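Halogenase PltM (Pseudomonas fluorescens, PDB 6BZN) halogenates phenolic substrates as an FAD-dependent enzyme of the tryptophan halogenase family, accepting a range of substrates and halides. Local coordinates at residues L74-K79 with S360-A365; A193-P198 with G204-E209; I252-W257 with N282-P287; N414-V419 with N493-L498. One frame throughout, in Å; residues are numbered along the deposited sequence.

Contact 1 of 4, residues L74-K79 with S360-A365; sequences LRLLSK and SILRLA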
loop_
_atom_site.group_PDB
_atom_site.type_symbol
_atom_site.label_atom_id
_atom_site.label_comp_id
_atom_site.label_asym_id
_atom_site.label_seq_id
_atom_site.Cartn_x
_atom_site.Cartn_y
_atom_site.Cartn_z
ATOM N N LEU A 74 3.561 10.519 4.711
ATOM C CA LEU A 74 4.760 10.515 5.568
ATOM C C LEU A 74 5.171 11.942 5.914
ATOM O O LEU A 74 5.518 12.232 7.061
ATOM C CB LEU A 74 5.929 9.776 4.926
ATOM C CG LEU A 74 5.812 8.251 4.917
ATOM C CD1 LEU A 74 6.836 7.664 3.952
ATOM C CD2 LEU A 74 5.981 7.655 6.307
ATOM N N ARG A 75 5.118 12.832 4.933
ATOM C CA ARG A 75 5.447 14.242 5.171
ATOM C C ARG A 75 4.446 14.889 6.139
ATOM O O ARG A 75 4.844 15.689 6.993
ATOM C CB ARG A 75 5.529 15.027 3.851
ATOM C CG ARG A 75 6.771 14.709 3.016
ATOM C CD ARG A 75 6.683 15.279 1.592
ATOM N NE ARG A 75 6.888 16.729 1.541
ATOM C CZ ARG A 75 6.541 17.543 0.528
ATOM N NH1 ARG A 75 5.961 17.087 -0.583
ATOM N NH2 ARG A 75 6.778 18.847 0.639
ATOM N N LEU A 76 3.161 14.536 6.016
ATOM C CA LEU A 76 2.145 15.023 6.950
ATOM C C LEU A 76 2.414 14.530 8.386
ATOM O O LEU A 76 2.341 15.312 9.343
ATOM C CB LEU A 76 0.745 14.623 6.505
ATOM C CG LEU A 76 0.173 15.446 5.340
ATOM C CD1 LEU A 76 -1.022 14.746 4.713
ATOM C CD2 LEU A 76 -0.210 16.849 5.816
ATOM N N LEU A 77 2.733 13.245 8.531
ATOM C CA LEU A 77 3.100 12.697 9.831
ATOM C C LEU A 77 4.290 13.431 10.441
ATOM O O LEU A 77 4.263 13.809 11.624
ATOM C CB LEU A 77 3.420 11.201 9.718
ATOM C CG LEU A 77 2.191 10.304 9.672
ATOM C CD1 LEU A 77 2.547 8.936 9.081
ATOM C CD2 LEU A 77 1.587 10.162 11.066
ATOM N N SER A 78 5.314 13.621 9.620
ATOM C CA SER A 78 6.520 14.336 10.008
ATOM C C SER A 78 6.226 15.763 10.496
ATOM O O SER A 78 6.725 16.182 11.532
ATOM C CB SER A 78 7.493 14.373 8.830
ATOM O OG SER A 78 8.696 15.039 9.172
ATOM N N LYS A 79 5.388 16.478 9.760
ATOM C CA LYS A 79 5.089 17.874 10.086
ATOM C C LYS A 79 4.093 17.974 11.235
ATOM O O LYS A 79 4.258 18.805 12.128
ATOM C CB LYS A 79 4.576 18.626 8.856
ATOM C CG LYS A 79 4.787 20.136 8.941
ATOM C CD LYS A 79 6.254 20.491 8.701
ATOM C CE LYS A 79 6.538 21.974 8.849
ATOM N NZ LYS A 79 7.865 22.308 8.246
ATOM N N SER A 360 -4.178 6.113 8.451
ATOM C CA SER A 360 -4.824 5.652 9.688
ATOM C C SER A 360 -4.040 6.099 10.922
ATOM O O SER A 360 -4.625 6.508 11.937
ATOM C CB SER A 360 -5.023 4.123 9.675
ATOM O OG SER A 360 -5.831 3.738 10.771
ATOM N N ILE A 361 -2.712 6.053 10.841
ATOM C CA ILE A 361 -1.871 6.521 11.959
ATOM C C ILE A 361 -2.118 8.012 12.202
ATOM O O ILE A 361 -2.277 8.464 13.339
ATOM C CB ILE A 361 -0.376 6.240 11.723
ATOM C CG1 ILE A 361 -0.135 4.730 11.653
ATOM C CG2 ILE A 361 0.495 6.865 12.816
ATOM C CD1 ILE A 361 1.210 4.360 11.052
ATOM N N LEU A 362 -2.164 8.756 11.104
ATOM C CA LEU A 362 -2.366 10.187 11.134
ATOM C C LEU A 362 -3.712 10.578 11.750
ATOM O O LEU A 362 -3.802 11.563 12.491
ATOM C CB LEU A 362 -2.235 10.702 9.709
ATOM C CG LEU A 362 -2.077 12.168 9.379
ATOM C CD1 LEU A 362 -0.992 12.852 10.193
ATOM C CD2 LEU A 362 -1.787 12.235 7.882
ATOM N N ARG A 363 -4.746 9.789 11.475
ATOM C CA ARG A 363 -6.056 10.002 12.068
ATOM C C ARG A 363 -6.138 9.536 13.523
ATOM O O ARG A 363 -6.768 10.206 14.342
ATOM C CB ARG A 363 -7.127 9.279 11.260
ATOM C CG ARG A 363 -7.373 9.884 9.894
ATOM C CD ARG A 363 -8.249 8.983 9.055
ATOM N NE ARG A 363 -8.643 9.579 7.774
ATOM C CZ ARG A 363 -9.702 10.374 7.580
ATOM N NH1 ARG A 363 -10.502 10.732 8.579
ATOM N NH2 ARG A 363 -9.968 10.823 6.356
ATOM N N LEU A 364 -5.531 8.392 13.828
ATOM C CA LEU A 364 -5.623 7.786 15.165
ATOM C C LEU A 364 -4.826 8.532 16.245
ATOM O O LEU A 364 -5.308 8.697 17.374
ATOM C CB LEU A 364 -5.156 6.319 15.103
ATOM C CG LEU A 364 -5.127 5.549 16.428
ATOM C CD1 LEU A 364 -6.519 5.365 17.008
ATOM C CD2 LEU A 364 -4.410 4.212 16.228
ATOM N N ALA A 365 -3.602 8.948 15.923
ATOM C CA ALA A 365 -2.660 9.407 16.953
ATOM C C ALA A 365 -3.181 10.619 17.748
ATOM O O ALA A 365 -3.103 10.606 18.970
ATOM C CB ALA A 365 -1.272 9.670 16.375
#
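L362 reaches from helix 352-374 to two neighbouring leucines of helix 68-81, and its forked end divides the contact between them. Its CG lies anti to the backbone N (chi1 -166°), which carries the isobutyl group out from the helix; CD2 then comes to 3.7 Å from L76 CB, while CD1 reaches 3.8 Å from L77 CD2. The L76 and L362 side chains meet at about a right angle. L362 touches the root of L76 more closely than its branch, for L76 CD1 stays 4.1 Å from L362 CD2. In L77, CG lies beside the backbone N (chi1 -80°), and from there CD2 is turned to L362 and also to I361 CG2, at 3.9 Å. I361 in turn presses on T38 of helix 33-44, L77 packs on I86, and L76 leans on L435 of helix 410-441; all four touching residues are buried. With an alanine in place of L362, both branches would be gone and a gap would probably open between the helices, leaving L76 without its partner on this helix and L77 with I361 alone. The segment axes approach to 10.1 Å and run at 27°, a near-parallel helix pair sealed by aliphatic side chains alone; its I361 end borders A34, an FAD-binding residue, in a glycine-rich turn and helix consistent with a Rossmann-type dinucleotide-binding fold.

Contact 2 of 4, residues A193-P198 with G204-E209; sequences AAQGSP and GLRTTE
R206 spans the contact with its guanidinium, whose outer edge faces two consecutive carbonyls of the opposite loop. The tight part is at NH1, which donates to Q195 O at 3.0 Å, with that oxygen 26° out of the guanidinium plane and the N-H...O angle bent to 143°; Q195 CG also closes in, 3.4 Å from R206 NH1. A bend at chi3 (-69°) turns the head of an otherwise extended chain toward these acceptors. The carbonyls are presented by a type I beta turn from A194 to S197, which includes G196, a residue of the FAD site; S197 then N-caps helix 198-203 through S200 N and also bonds D191. R206 itself sits on the short strand 206-207, paired with strand 327-328, and has further partners in A342 O and, by cation-pi, Y326. A leucine here would probably leave Q195 O and A342 O without this donor and Y326 without its cation. The contact is looser at NH2, whose bond to A194 O is weak and long at 3.5 Å, though in the guanidinium plane, and which S197 CB meets obliquely at 3.8 Å. Toward solvent, exposed Q195 lies at the margin, its side chain resting on Y326 as well.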
loop_
_atom_site.group_PDB
_atom_site.type_symbol
_atom_site.label_atom_id
_atom_site.label_comp_id
_atom_site.label_asym_id
_atom_site.label_seq_id
_atom_site.Cartn_x
_atom_site.Cartn_y
_atom_site.Cartn_z
ATOM N N ALA A 193 0.398 -5.163 13.820
ATOM C CA ALA A 193 0.885 -6.371 13.155
ATOM C C ALA A 193 0.146 -6.554 11.809
ATOM O O ALA A 193 -0.625 -5.714 11.397
ATOM C CB ALA A 193 0.685 -7.569 14.063
ATOM N N ALA A 194 0.372 -7.653 11.111
ATOM C CA ALA A 194 -0.221 -7.802 9.773
ATOM C C ALA A 194 -1.258 -8.919 9.799
ATOM O O ALA A 194 -2.224 -8.816 10.581
ATOM C CB ALA A 194 0.863 -7.995 8.716
ATOM N N GLN A 195 -1.077 -9.976 8.994
ATOM C CA GLN A 195 -2.022 -11.089 8.993
ATOM C C GLN A 195 -2.003 -11.840 10.336
ATOM O O GLN A 195 -2.998 -12.474 10.680
ATOM C CB GLN A 195 -1.814 -12.057 7.803
ATOM C CG GLN A 195 -3.121 -12.751 7.406
ATOM C CD GLN A 195 -3.016 -13.697 6.216
ATOM O OE1 GLN A 195 -2.745 -13.277 5.085
ATOM N NE2 GLN A 195 -3.277 -14.980 6.457
ATOM N N GLY A 196 -0.901 -11.728 11.095
ATOM C CA GLY A 196 -0.797 -12.311 12.443
ATOM C C GLY A 196 -1.321 -11.477 13.611
ATOM O O GLY A 196 -0.973 -11.736 14.757
ATOM N N SER A 197 -2.159 -10.484 13.331
ATOM C CA SER A 197 -2.825 -9.682 14.372
ATOM C C SER A 197 -3.439 -10.564 15.494
ATOM O O SER A 197 -4.457 -11.220 15.264
ATOM C CB SER A 197 -3.913 -8.824 13.721
ATOM O OG SER A 197 -4.818 -8.286 14.676
ATOM N N PRO A 198 -2.822 -10.583 16.698
ATOM C CA PRO A 198 -3.342 -11.437 17.784
ATOM C C PRO A 198 -4.635 -10.893 18.415
ATOM O O PRO A 198 -5.426 -11.674 18.975
ATOM C CB PRO A 198 -2.198 -11.437 18.798
ATOM C CG PRO A 198 -1.590 -10.085 18.627
ATOM C CD PRO A 198 -1.671 -9.771 17.152
ATOM N N GLY A 204 -12.354 -11.813 17.078
ATOM C CA GLY A 204 -13.310 -12.378 16.150
ATOM C C GLY A 204 -13.854 -11.386 15.139
ATOM O O GLY A 204 -15.027 -11.464 14.773
ATOM N N LEU A 205 -13.020 -10.438 14.695
ATOM C CA LEU A 205 -13.499 -9.402 13.768
ATOM C C LEU A 205 -13.191 -9.673 12.288
ATOM O O LEU A 205 -13.802 -9.053 11.429
ATOM C CB LEU A 205 -12.964 -8.023 14.169
ATOM C CG LEU A 205 -13.185 -7.648 15.643
ATOM C CD1 LEU A 205 -12.319 -6.470 16.056
ATOM C CD2 LEU A 205 -14.644 -7.363 15.883
ATOM N N ARG A 206 -12.275 -10.591 11.993
ATOM C CA ARG A 206 -11.849 -10.824 10.613
ATOM C C ARG A 206 -12.755 -11.783 9.848
ATOM O O ARG A 206 -13.244 -12.778 10.399
ATOM C CB ARG A 206 -10.419 -11.337 10.582
ATOM C CG ARG A 206 -9.837 -11.351 9.190
ATOM C CD ARG A 206 -8.380 -11.711 9.213
ATOM N NE ARG A 206 -7.579 -10.646 9.811
ATOM C CZ ARG A 206 -6.261 -10.679 9.896
ATOM N NH1 ARG A 206 -5.600 -11.717 9.413
ATOM N NH2 ARG A 206 -5.607 -9.665 10.465
ATOM N N THR A 207 -12.950 -11.484 8.565
ATOM C CA THR A 207 -13.741 -12.331 7.671
ATOM C C THR A 207 -13.283 -12.128 6.230
ATOM O O THR A 207 -12.661 -11.116 5.920
ATOM C CB THR A 207 -15.253 -12.012 7.785
ATOM O OG1 THR A 207 -16.004 -12.911 6.974
ATOM C CG2 THR A 207 -15.560 -10.606 7.343
ATOM N N THR A 208 -13.589 -13.105 5.380
ATOM C CA THR A 208 -13.473 -12.973 3.938
ATOM C C THR A 208 -14.841 -12.813 3.270
ATOM O O THR A 208 -14.905 -12.651 2.048
ATOM C CB THR A 208 -12.731 -14.170 3.324
ATOM O OG1 THR A 208 -13.447 -15.376 3.604
ATOM C CG2 THR A 208 -11.317 -14.273 3.896
ATOM N N GLU A 209 -15.923 -12.828 4.057
ATOM C CA GLU A 209 -17.274 -12.701 3.511
ATOM C C GLU A 209 -17.389 -11.363 2.812
ATOM O O GLU A 209 -16.924 -10.353 3.335
ATOM C CB GLU A 209 -18.332 -12.782 4.626
ATOM C CG GLU A 209 -19.786 -12.897 4.150
ATOM C CD GLU A 209 -20.437 -11.591 3.670
ATOM O OE1 GLU A 209 -21.350 -11.684 2.812
ATOM O OE2 GLU A 209 -20.073 -10.473 4.125
#

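Contact 3 of 4, residues I252-W257 with N282-P287; sequences IFEEGW and NAKYRP
The ring of Y285 and the carboxylate of E255 stand 63° apart and do not stack: the two side chains run side by side and meet at their roots, E255 CG lying 4.1 Å from Y285 CB. The ring instead meets F280 edge-to-face and K301 by cation-pi, with its hydroxyl bonded to E294. On one face of the F253 ring, G256 O sits 3.3 Å above the plane over the centre, and Y302 also stacks on this ring. F253 to G256 form a type I turn closing a beta-hairpin between strands 248-253 and 256-262, with F253 N to G256 O at 3.0 Å and G256 N to F253 O at 3.2 Å. Loop 282-287 folds back beside this turn: E255 and N281 share a backbone hydrogen bond just before it, and the CA atoms of E255 and K284 approach to 5.5 Å. E255 CB points toward the loop and meets K284 CB at 4.0 Å; chi1 (72°) and a bend at chi2 only turn the carboxylate away, where OE2 has a long, weak ion pair with K301. On the exposed side K284 CD passes 3.5 Å from E254 O, and K284 NZ forms a salt bridge with E254 OE1 at 3.5 Å, long enough that its hydrogen bond is weak.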
loop_
_atom_site.group_PDB
_atom_site.type_symbol
_atom_site.label_atom_id
_atom_site.label_comp_id
_atom_site.label_asym_id
_atom_site.label_seq_id
_atom_site.Cartn_x
_atom_site.Cartn_y
_atom_site.Cartn_z
ATOM N N ILE A 252 0.866 -7.704 -16.683
ATOM C CA ILE A 252 -0.516 -8.096 -16.424
ATOM C C ILE A 252 -0.992 -9.054 -17.514
ATOM O O ILE A 252 -0.540 -8.992 -18.672
ATOM C CB ILE A 252 -1.448 -6.869 -16.268
ATOM C CG1 ILE A 252 -1.415 -5.968 -17.520
ATOM C CG2 ILE A 252 -1.023 -6.057 -15.052
ATOM C CD1 ILE A 252 -2.498 -4.905 -17.574
ATOM N N PHE A 253 -1.880 -9.961 -17.132
ATOM C CA PHE A 253 -2.414 -10.956 -18.045
ATOM C C PHE A 253 -3.718 -11.441 -17.444
ATOM O O PHE A 253 -4.042 -11.100 -16.311
ATOM C CB PHE A 253 -1.400 -12.094 -18.252
ATOM C CG PHE A 253 -0.701 -12.503 -16.993
ATOM C CD1 PHE A 253 -1.276 -13.440 -16.152
ATOM C CD2 PHE A 253 0.515 -11.929 -16.629
ATOM C CE1 PHE A 253 -0.646 -13.815 -14.976
ATOM C CE2 PHE A 253 1.138 -12.279 -15.450
ATOM C CZ PHE A 253 0.551 -13.219 -14.621
ATOM N N GLU A 254 -4.482 -12.230 -18.197
ATOM C CA GLU A 254 -5.869 -12.506 -17.816
ATOM C C GLU A 254 -6.075 -13.005 -16.369
ATOM O O GLU A 254 -7.000 -12.567 -15.709
ATOM C CB GLU A 254 -6.519 -13.498 -18.789
ATOM C CG GLU A 254 -8.029 -13.580 -18.578
ATOM C CD GLU A 254 -8.697 -14.669 -19.371
ATOM O OE1 GLU A 254 -9.751 -15.146 -18.888
ATOM O OE2 GLU A 254 -8.182 -15.036 -20.461
ATOM N N GLU A 255 -5.210 -13.895 -15.903
ATOM C CA GLU A 255 -5.397 -14.598 -14.623
ATOM C C GLU A 255 -4.603 -14.011 -13.464
ATOM O O GLU A 255 -4.668 -14.521 -12.342
ATOM C CB GLU A 255 -5.096 -16.108 -14.767
ATOM C CG GLU A 255 -3.636 -16.510 -14.942
ATOM C CD GLU A 255 -3.131 -16.472 -16.380
ATOM O OE1 GLU A 255 -3.801 -15.896 -17.258
ATOM O OE2 GLU A 255 -2.043 -17.026 -16.642
ATOM N N GLY A 256 -3.855 -12.945 -13.716
ATOM C CA GLY A 256 -2.955 -12.439 -12.701
ATOM C C GLY A 256 -1.976 -11.395 -13.152
ATOM O O GLY A 256 -2.105 -10.803 -14.223
ATOM N N TRP A 257 -0.979 -11.170 -12.312
ATOM C CA TRP A 257 0.061 -10.211 -12.626
ATOM C C TRP A 257 1.346 -10.491 -11.869
ATOM O O TRP A 257 1.352 -11.237 -10.877
ATOM C CB TRP A 257 -0.434 -8.792 -12.358
ATOM C CG TRP A 257 -0.564 -8.381 -10.922
ATOM C CD1 TRP A 257 -1.561 -8.724 -10.040
ATOM C CD2 TRP A 257 0.307 -7.487 -10.215
ATOM N NE1 TRP A 257 -1.344 -8.105 -8.831
ATOM C CE2 TRP A 257 -0.211 -7.335 -8.914
ATOM C CE3 TRP A 257 1.487 -6.806 -10.556
ATOM C CZ2 TRP A 257 0.422 -6.536 -7.946
ATOM C CZ3 TRP A 257 2.090 -6.005 -9.618
ATOM C CH2 TRP A 257 1.566 -5.879 -8.318
ATOM N N ASN A 282 -7.680 -16.348 -7.962
ATOM C CA ASN A 282 -7.982 -17.757 -7.643
ATOM C C ASN A 282 -9.259 -18.252 -8.335
ATOM O O ASN A 282 -9.435 -19.458 -8.521
ATOM C CB ASN A 282 -8.109 -17.965 -6.132
ATOM C CG ASN A 282 -6.777 -17.872 -5.391
ATOM O OD1 ASN A 282 -5.764 -18.413 -5.829
ATOM N ND2 ASN A 282 -6.795 -17.237 -4.227
ATOM N N ALA A 283 -10.130 -17.328 -8.729
ATOM C CA ALA A 283 -11.290 -17.663 -9.562
ATOM C C ALA A 283 -10.909 -18.104 -10.974
ATOM O O ALA A 283 -11.718 -18.753 -11.637
ATOM C CB ALA A 283 -12.255 -16.486 -9.634
ATOM N N LYS A 284 -9.718 -17.736 -11.451
ATOM C CA LYS A 284 -9.267 -18.101 -12.797
ATOM C C LYS A 284 -8.128 -19.103 -12.847
ATOM O O LYS A 284 -8.056 -19.854 -13.793
ATOM C CB LYS A 284 -8.868 -16.863 -13.578
ATOM C CG LYS A 284 -10.043 -15.963 -13.919
ATOM C CD LYS A 284 -9.585 -14.807 -14.772
ATOM C CE LYS A 284 -10.695 -13.798 -14.973
ATOM N NZ LYS A 284 -11.579 -14.231 -16.074
ATOM N N TYR A 285 -7.220 -19.095 -11.876
ATOM C CA TYR A 285 -6.147 -20.084 -11.829
ATOM C C TYR A 285 -5.749 -20.320 -10.387
ATOM O O TYR A 285 -5.454 -19.354 -9.678
ATOM C CB TYR A 285 -4.911 -19.620 -12.622
ATOM C CG TYR A 285 -3.748 -20.573 -12.501
ATOM C CD1 TYR A 285 -3.736 -21.784 -13.206
ATOM C CD2 TYR A 285 -2.657 -20.287 -11.680
ATOM C CE1 TYR A 285 -2.680 -22.672 -13.092
ATOM C CE2 TYR A 285 -1.597 -21.164 -11.557
ATOM C CZ TYR A 285 -1.608 -22.356 -12.263
ATOM O OH TYR A 285 -0.572 -23.234 -12.145
ATOM N N ARG A 286 -5.720 -21.584 -9.966
ATOM C CA ARG A 286 -5.219 -21.957 -8.642
ATOM C C ARG A 286 -3.908 -22.706 -8.816
ATOM O O ARG A 286 -3.878 -23.750 -9.459
ATOM C CB ARG A 286 -6.226 -22.828 -7.876
ATOM C CG ARG A 286 -7.333 -22.032 -7.200
ATOM C CD ARG A 286 -8.273 -22.917 -6.398
ATOM N NE ARG A 286 -9.590 -22.290 -6.275
ATOM C CZ ARG A 286 -9.951 -21.390 -5.354
ATOM N NH1 ARG A 286 -9.106 -20.966 -4.407
ATOM N NH2 ARG A 286 -11.188 -20.904 -5.375
ATOM N N PRO A 287 -2.807 -22.187 -8.245
ATOM C CA PRO A 287 -1.564 -22.933 -8.362
ATOM C C PRO A 287 -1.623 -24.263 -7.598
ATOM O O PRO A 287 -2.332 -24.373 -6.604
ATOM C CB PRO A 287 -0.538 -21.992 -7.731
ATOM C CG PRO A 287 -1.319 -21.218 -6.740
ATOM C CD PRO A 287 -2.647 -20.995 -7.388
#

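Contact 4 of 4, residues N414-V419 with N493-L498; sequences NVWHRV and NALHEL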
loop_
_atom_site.group_PDB
_atom_site.type_symbol
_atom_site.label_atom_id
_atom_site.label_comp_id
_atom_site.label_asym_id
_atom_site.label_seq_id
_atom_site.Cartn_x
_atom_site.Cartn_y
_atom_site.Cartn_z
ATOM N N ASN A 414 -6.125 -0.162 -20.787
ATOM C CA ASN A 414 -5.739 1.217 -21.077
ATOM C C ASN A 414 -6.859 2.176 -20.674
ATOM O O ASN A 414 -6.607 3.159 -19.970
ATOM C CB ASN A 414 -5.347 1.340 -22.568
ATOM C CG ASN A 414 -4.937 2.743 -22.970
ATOM O OD1 ASN A 414 -4.608 3.589 -22.146
ATOM N ND2 ASN A 414 -4.965 2.994 -24.281
ATOM N N VAL A 415 -8.103 1.874 -21.062
ATOM C CA VAL A 415 -9.219 2.733 -20.678
ATOM C C VAL A 415 -9.395 2.717 -19.148
ATOM O O VAL A 415 -9.490 3.770 -18.509
ATOM C CB VAL A 415 -10.547 2.345 -21.369
ATOM C CG1 VAL A 415 -11.635 3.302 -20.950
ATOM C CG2 VAL A 415 -10.408 2.405 -22.897
ATOM N N TRP A 416 -9.413 1.513 -18.579
ATOM C CA TRP A 416 -9.628 1.351 -17.135
ATOM C C TRP A 416 -8.608 2.090 -16.260
ATOM O O TRP A 416 -8.998 2.700 -15.262
ATOM C CB TRP A 416 -9.697 -0.133 -16.736
ATOM C CG TRP A 416 -9.617 -0.325 -15.254
ATOM C CD1 TRP A 416 -8.529 -0.716 -14.549
ATOM C CD2 TRP A 416 -10.640 -0.048 -14.298
ATOM N NE1 TRP A 416 -8.822 -0.770 -13.209
ATOM C CE2 TRP A 416 -10.113 -0.348 -13.027
ATOM C CE3 TRP A 416 -11.963 0.399 -14.393
ATOM C CZ2 TRP A 416 -10.858 -0.214 -11.860
ATOM C CZ3 TRP A 416 -12.710 0.522 -13.230
ATOM C CH2 TRP A 416 -12.145 0.223 -11.976
ATOM N N HIS A 417 -7.330 2.055 -16.625
ATOM C CA HIS A 417 -6.292 2.623 -15.752
ATOM C C HIS A 417 -6.486 4.117 -15.500
ATOM O O HIS A 417 -6.073 4.613 -14.467
ATOM C CB HIS A 417 -4.868 2.271 -16.213
ATOM C CG HIS A 417 -4.157 3.347 -16.973
ATOM N ND1 HIS A 417 -4.420 3.622 -18.299
ATOM C CD2 HIS A 417 -3.141 4.168 -16.615
ATOM C CE1 HIS A 417 -3.617 4.585 -18.716
ATOM N NE2 HIS A 417 -2.826 4.930 -17.715
ATOM N N ARG A 418 -7.169 4.806 -16.417
ATOM C CA ARG A 418 -7.488 6.225 -16.252
ATOM C C ARG A 418 -8.486 6.494 -15.137
ATOM O O ARG A 418 -8.499 7.588 -14.599
ATOM C CB ARG A 418 -8.006 6.816 -17.576
ATOM C CG ARG A 418 -6.964 6.771 -18.684
ATOM C CD ARG A 418 -7.521 6.251 -20.005
ATOM N NE ARG A 418 -6.412 5.921 -20.894
ATOM C CZ ARG A 418 -5.688 6.798 -21.593
ATOM N NH1 ARG A 418 -5.979 8.105 -21.589
ATOM N NH2 ARG A 418 -4.659 6.369 -22.307
ATOM N N VAL A 419 -9.314 5.507 -14.794
ATOM C CA VAL A 419 -10.224 5.610 -13.638
ATOM C C VAL A 419 -9.401 5.638 -12.338
ATOM O O VAL A 419 -9.548 6.548 -11.513
ATOM C CB VAL A 419 -11.273 4.471 -13.645
ATOM C CG1 VAL A 419 -12.148 4.492 -12.394
ATOM C CG2 VAL A 419 -12.146 4.568 -14.889
ATOM N N ASN A 493 -15.569 0.807 -24.200
ATOM C CA ASN A 493 -16.292 1.977 -24.688
ATOM C C ASN A 493 -17.190 2.620 -23.630
ATOM O O ASN A 493 -17.263 3.842 -23.542
ATOM C CB ASN A 493 -17.121 1.638 -25.914
ATOM C CG ASN A 493 -17.732 2.878 -26.534
ATOM O OD1 ASN A 493 -17.022 3.689 -27.130
ATOM N ND2 ASN A 493 -19.034 3.064 -26.349
ATOM N N ALA A 494 -17.885 1.790 -22.853
ATOM C CA ALA A 494 -18.715 2.258 -21.742
ATOM C C ALA A 494 -17.867 3.029 -20.720
ATOM O O ALA A 494 -18.273 4.105 -20.247
ATOM C CB ALA A 494 -19.435 1.087 -21.083
ATOM N N LEU A 495 -16.678 2.505 -20.399
ATOM C CA LEU A 495 -15.758 3.241 -19.531
ATOM C C LEU A 495 -15.330 4.577 -20.145
ATOM O O LEU A 495 -15.317 5.593 -19.465
ATOM C CB LEU A 495 -14.522 2.409 -19.181
ATOM C CG LEU A 495 -14.712 1.149 -18.339
ATOM C CD1 LEU A 495 -13.382 0.408 -18.234
ATOM C CD2 LEU A 495 -15.263 1.465 -16.961
ATOM N N HIS A 496 -14.969 4.566 -21.420
ATOM C CA HIS A 496 -14.521 5.779 -22.109
ATOM C C HIS A 496 -15.595 6.881 -22.050
ATOM O O HIS A 496 -15.295 8.029 -21.763
ATOM C CB HIS A 496 -14.160 5.446 -23.555
ATOM C CG HIS A 496 -13.457 6.547 -24.282
ATOM N ND1 HIS A 496 -13.549 6.707 -25.647
ATOM C CD2 HIS A 496 -12.651 7.540 -23.843
ATOM C CE1 HIS A 496 -12.813 7.736 -26.021
ATOM N NE2 HIS A 496 -12.265 8.266 -24.946
ATOM N N GLU A 497 -16.850 6.512 -22.273
ATOM C CA GLU A 497 -17.953 7.486 -22.218
ATOM C C GLU A 497 -18.139 8.060 -20.803
ATOM O O GLU A 497 -18.363 9.268 -20.642
ATOM C CB GLU A 497 -19.246 6.865 -22.761
ATOM C CG GLU A 497 -19.194 6.510 -24.252
ATOM C CD GLU A 497 -19.046 7.731 -25.162
ATOM O OE1 GLU A 497 -19.653 8.773 -24.851
ATOM O OE2 GLU A 497 -18.305 7.659 -26.177
ATOM N N LEU A 498 -18.014 7.208 -19.780
ATOM C CA LEU A 498 -18.006 7.679 -18.389
ATOM C C LEU A 498 -16.870 8.675 -18.116
ATOM O O LEU A 498 -17.089 9.705 -17.472
ATOM C CB LEU A 498 -17.930 6.493 -17.403
ATOM C CG LEU A 498 -19.178 5.604 -17.333
ATOM C CD1 LEU A 498 -18.934 4.369 -16.483
ATOM C CD2 LEU A 498 -20.370 6.401 -16.815
#
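L495 and V415 bury the most surface here, and they meet at short range: V415 CG1 lies 3.5 Å from L495 CB, the two side chains crossing obliquely. That methyl is anti to the backbone N of V415 (chi1 -178°), a position that carries it against the other helix so closely that it also reaches H496 N, at 3.6 Å. The backbones agree with this, since the nearest CA atoms across the contact are those of V415 and H496, 6.3 Å apart. V415 also packs on A492 and I499 of the same partner helix. The other end of L495 serves a different residue. Its CD1 lies 4.0 Å from W416 CB and 4.1 Å from W416 CE3, touching the indole at its edge near the ring plane, while V419 CB covers part of one face of the same ring. Helices 410-441 and 488-502 pack in the same general direction, with 36° between the N-to-C directions of their segments and axes 9.1 Å apart at closest; helix 465-483 closes over the junction with S474 against both L495 and V419. The indole nitrogen of W416 is bonded to S403 OG, and M478 touches its side chain. On the flank of the first helix, R418 NH2 bonds N414 OD1 at 2.8 Å and has a further acceptor in N516 O. H496 NE2 bonds to S512 O, tying the C-terminal residues across both helices.

Contacts 1 and 2 both adjoin the FAD site, though no FAD is bound in this model. In contact 1 the side chain of I361 is about 4 Å from that of A34; contact 2 includes G196, and its A194 side chain lies about 10 Å from a bound calcium ion. Their centres are about 23 Å apart and their nearest atoms about 10 Å, so they do not touch. Contacts 3 and 4 lie away from the annotated sites, with centres about 22 Å apart and nearest atoms about 7 Å. Contact 3 is on the opposite side of the chain's centre from contact 1. Along the chain, contact 1 encloses contacts 2 and 3, and contact 4 follows.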